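Local coordinates for protease (Actinomadura keratinilytica, PDB 8C4X), which is the I9 inhibitor-type propeptide piece of a subtilisin-family (S8) protease, probably folding and inhibiting the enzyme whose mature form is likely a serine endopeptidase, at residues 17-22 / 53-58. Sequence-based numbering, arbitrary orientation.
Sequences GQYIVT and AKLTDD. Unlike the reference sequence in segment 53-58: D58 (reference Ala).
Y19 and A53 form an antiparallel hydrogen-bonded pair, with Y19 N donating to A53 O at 2.9 Å and A53 N to Y19 O at 3.0 Å. Two residues further along each segment, L55 N donates to G17 O (2.9 Å), a carbonyl that K54 CA also approaches through a CA-H...O contact, and between these bonds Q18 faces K54 as a non-hydrogen-bonded pair. The side chains of Q18 and K54 lie on one face of the sheet and cross there: Q18 puts CG anti to its backbone N (chi1 -166°) and runs on extended, while the K54 chain bends at its last torsion (chi4 -67°) to set NZ 2.8 Å from Q18 OE1, tilted 32° from the amide's carbonyl plane. Q41 donates to the same oxygen and D75 accepts from Q18 NE2, so the amide is held at both ends. Replacing Q18 by an alanine removes the carboxamide, which would probably leave the K54 ammonium without this acceptor and the D75 carboxylate without the side-chain N-H. The pairing joins the inner strands 18-23 and 50-54 of the I9 domain's sheet, where strand 50-54 leads through L55 and T56 into helix 57-64. On the face of Y19 and A53, Y19 meets L55 obliquely, ring atom CD2 lying 3.8 Å from L55 CB, with L60 and I72 also touching the tyrosine side chain. A water in the ring plane accepts from Y19 OH at 2.7 Å and donates to L55 O and D57 OD1, tying the tyrosine to the start of the helix, where T56 is the N-cap.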
ATOM      1  N   GLY B  17      -8.349  -7.055   1.839  1.00 14.69           N
ATOM      2  CA  GLY B  17      -7.087  -7.208   2.536  1.00 14.73           C
ATOM      3  C   GLY B  17      -5.844  -7.013   1.696  1.00 13.60           C
ATOM      4  O   GLY B  17      -4.756  -7.384   2.145  1.00 13.91           O
ATOM      5  N   GLN B  18      -5.960  -6.449   0.485  1.00 11.46           N
ATOM      6  CA  GLN B  18      -4.826  -6.314  -0.420  1.00 14.14           C
ATOM      7  C   GLN B  18      -4.751  -4.868  -0.894  1.00 13.59           C
ATOM      8  O   GLN B  18      -5.779  -4.293  -1.271  1.00 11.14           O
ATOM      9  CB  GLN B  18      -4.977  -7.278  -1.604  1.00 11.96           C
ATOM     10  CG  GLN B  18      -3.735  -7.484  -2.421  1.00 14.36           C
ATOM     11  CD  GLN B  18      -3.849  -8.713  -3.301  1.00 18.59           C
ATOM     12  OE1 GLN B  18      -3.746  -9.843  -2.818  1.00 16.93           O
ATOM     13  NE2 GLN B  18      -4.047  -8.499  -4.600  1.00 16.26           N
ATOM     14  N   TYR B  19      -3.542  -4.288  -0.884  1.00 11.77           N
ATOM     15  CA  TYR B  19      -3.384  -2.845  -1.034  1.00 11.45           C
ATOM     16  C   TYR B  19      -2.197  -2.503  -1.922  1.00 12.35           C
ATOM     17  O   TYR B  19      -1.239  -3.268  -2.045  1.00 13.05           O
ATOM     18  CB  TYR B  19      -3.206  -2.149   0.335  1.00 11.33           C
ATOM     19  CG  TYR B  19      -4.341  -2.479   1.257  1.00 12.51           C
ATOM     20  CD1 TYR B  19      -5.512  -1.727   1.241  1.00 13.29           C
ATOM     21  CD2 TYR B  19      -4.267  -3.583   2.089  1.00 12.52           C
ATOM     22  CE1 TYR B  19      -6.579  -2.052   2.071  1.00 15.40           C
ATOM     23  CE2 TYR B  19      -5.325  -3.925   2.918  1.00 12.80           C
ATOM     24  CZ  TYR B  19      -6.472  -3.155   2.905  1.00 13.88           C
ATOM     25  OH  TYR B  19      -7.515  -3.498   3.731  1.00 19.44           O
ATOM     26  N   ILE B  20      -2.301  -1.338  -2.558  1.00 11.26           N
ATOM     27  CA  ILE B  20      -1.192  -0.671  -3.228  1.00 11.08           C
ATOM     28  C   ILE B  20      -0.798   0.523  -2.372  1.00 10.61           C
ATOM     29  O   ILE B  20      -1.641   1.373  -2.069  1.00 12.23           O
ATOM     30  CB  ILE B  20      -1.589  -0.201  -4.635  1.00 10.04           C
ATOM     31  CG1 ILE B  20      -1.937  -1.390  -5.531  1.00 11.34           C
ATOM     32  CG2 ILE B  20      -0.491   0.644  -5.263  1.00 11.25           C
ATOM     33  CD1 ILE B  20      -2.718  -0.980  -6.759  1.00 13.06           C
ATOM     34  N   VAL B  21       0.485   0.614  -2.025  1.00 10.36           N
ATOM     35  CA  VAL B  21       0.993   1.660  -1.143  1.00 10.28           C
ATOM     36  C   VAL B  21       2.050   2.456  -1.896  1.00 10.29           C
ATOM     37  O   VAL B  21       2.944   1.870  -2.516  1.00 12.58           O
ATOM     38  CB  VAL B  21       1.589   1.055   0.140  1.00 11.98           C
ATOM     39  CG1 VAL B  21       2.124   2.163   1.056  1.00 14.12           C
ATOM     40  CG2 VAL B  21       0.554   0.199   0.857  1.00 13.59           C
ATOM     41  N   THR B  22       1.955   3.783  -1.855  1.00 12.00           N
ATOM     42  CA  THR B  22       3.050   4.578  -2.392  1.00 13.49           C
ATOM     43  C   THR B  22       3.671   5.402  -1.277  1.00 10.46           C
ATOM     44  O   THR B  22       3.006   5.774  -0.302  1.00 12.98           O
ATOM     45  CB  THR B  22       2.653   5.507  -3.569  1.00 21.65           C
ATOM     46  OG1 THR B  22       1.986   6.675  -3.091  1.00 21.60           O
ATOM     47  CG2 THR B  22       1.771   4.780  -4.587  1.00 18.11           C
ATOM     48  N   ALA B  53       0.724  -5.406  -1.358  1.00 12.04           N
ATOM     49  CA  ALA B  53       0.850  -6.432  -0.334  1.00 11.63           C
ATOM     50  C   ALA B  53      -0.511  -6.734   0.259  1.00 12.84           C
ATOM     51  O   ALA B  53      -1.429  -5.906   0.230  1.00 12.70           O
ATOM     52  CB  ALA B  53       1.821  -6.000   0.772  1.00 12.99           C
ATOM     53  N   LYS B  54      -0.622  -7.940   0.802  1.00 17.10           N
ATOM     54  CA  LYS B  54      -1.698  -8.249   1.726  1.00 13.61           C
ATOM     55  C   LYS B  54      -1.358  -7.632   3.074  1.00 14.72           C
ATOM     56  O   LYS B  54      -0.215  -7.721   3.529  1.00 19.04           O
ATOM     57  CB  LYS B  54      -1.879  -9.759   1.858  1.00 15.09           C
ATOM     58  CG  LYS B  54      -2.490 -10.399   0.620  1.00 22.10           C
ATOM     59  CD  LYS B  54      -3.234 -11.675   0.952  1.00 33.18           C
ATOM     60  CE  LYS B  54      -3.816 -12.314  -0.308  1.00 37.81           C
ATOM     61  NZ  LYS B  54      -4.907 -11.487  -0.920  1.00 28.68           N
ATOM     62  N   LEU B  55      -2.332  -6.976   3.691  1.00 14.02           N
ATOM     63  CA  LEU B  55      -2.149  -6.367   5.004  1.00 14.93           C
ATOM     64  C   LEU B  55      -3.323  -6.741   5.891  1.00 20.40           C
ATOM     65  O   LEU B  55      -4.480  -6.583   5.490  1.00 18.91           O
ATOM     66  CB  LEU B  55      -2.046  -4.842   4.897  1.00 17.55           C
ATOM     67  CG  LEU B  55      -0.919  -4.287   4.026  1.00 14.77           C
ATOM     68  CD1 LEU B  55      -1.036  -2.769   3.943  1.00 16.48           C
ATOM     69  CD2 LEU B  55       0.448  -4.697   4.574  1.00 19.10           C
ATOM     70  N   THR B  56      -3.028  -7.241   7.087  1.00 20.85           N
ATOM     71  CA  THR B  56      -4.074  -7.387   8.084  1.00 24.03           C
ATOM     72  C   THR B  56      -4.594  -6.011   8.491  1.00 28.68           C
ATOM     73  O   THR B  56      -3.970  -4.977   8.230  1.00 27.41           O
ATOM     74  CB  THR B  56      -3.553  -8.139   9.310  1.00 30.63           C
ATOM     75  OG1 THR B  56      -2.563  -7.343   9.972  1.00 26.42           O
ATOM     76  CG2 THR B  56      -2.927  -9.457   8.896  1.00 26.90           C
ATOM     77  N   ASP B  57      -5.764  -5.999   9.128  1.00 30.95           N
ATOM     78  CA  ASP B  57      -6.327  -4.730   9.581  1.00 27.69           C
ATOM     79  C   ASP B  57      -5.351  -3.988  10.487  1.00 27.00           C
ATOM     80  O   ASP B  57      -5.247  -2.758  10.425  1.00 30.22           O
ATOM     81  CB  ASP B  57      -7.654  -4.968  10.295  1.00 30.61           C
ATOM     82  CG  ASP B  57      -8.772  -5.309   9.335  1.00 43.17           C
ATOM     83  OD1 ASP B  57      -8.713  -4.855   8.170  1.00 41.44           O
ATOM     84  OD2 ASP B  57      -9.710  -6.027   9.744  1.00 42.47           O
ATOM     85  N   ASP B  58      -4.620  -4.719  11.328  1.00 31.05           N
ATOM     86  CA  ASP B  58      -3.675  -4.077  12.235  1.00 31.41           C
ATOM     87  C   ASP B  58      -2.472  -3.521  11.481  1.00 31.22           C
ATOM     88  O   ASP B  58      -2.025  -2.401  11.754  1.00 31.71           O
ATOM     89  CB  ASP B  58      -3.235  -5.066  13.314  1.00 35.45           C
ATOM     90  CG  ASP B  58      -2.207  -4.476  14.261  1.00 42.36           C
ATOM     91  OD1 ASP B  58      -2.522  -3.470  14.932  1.00 50.30           O
ATOM     92  OD2 ASP B  58      -1.085  -5.021  14.332  1.00 48.44           O
TER
HETATM   93  O   HOH W   1      -6.879  -5.231   5.714  1.00 24.05           O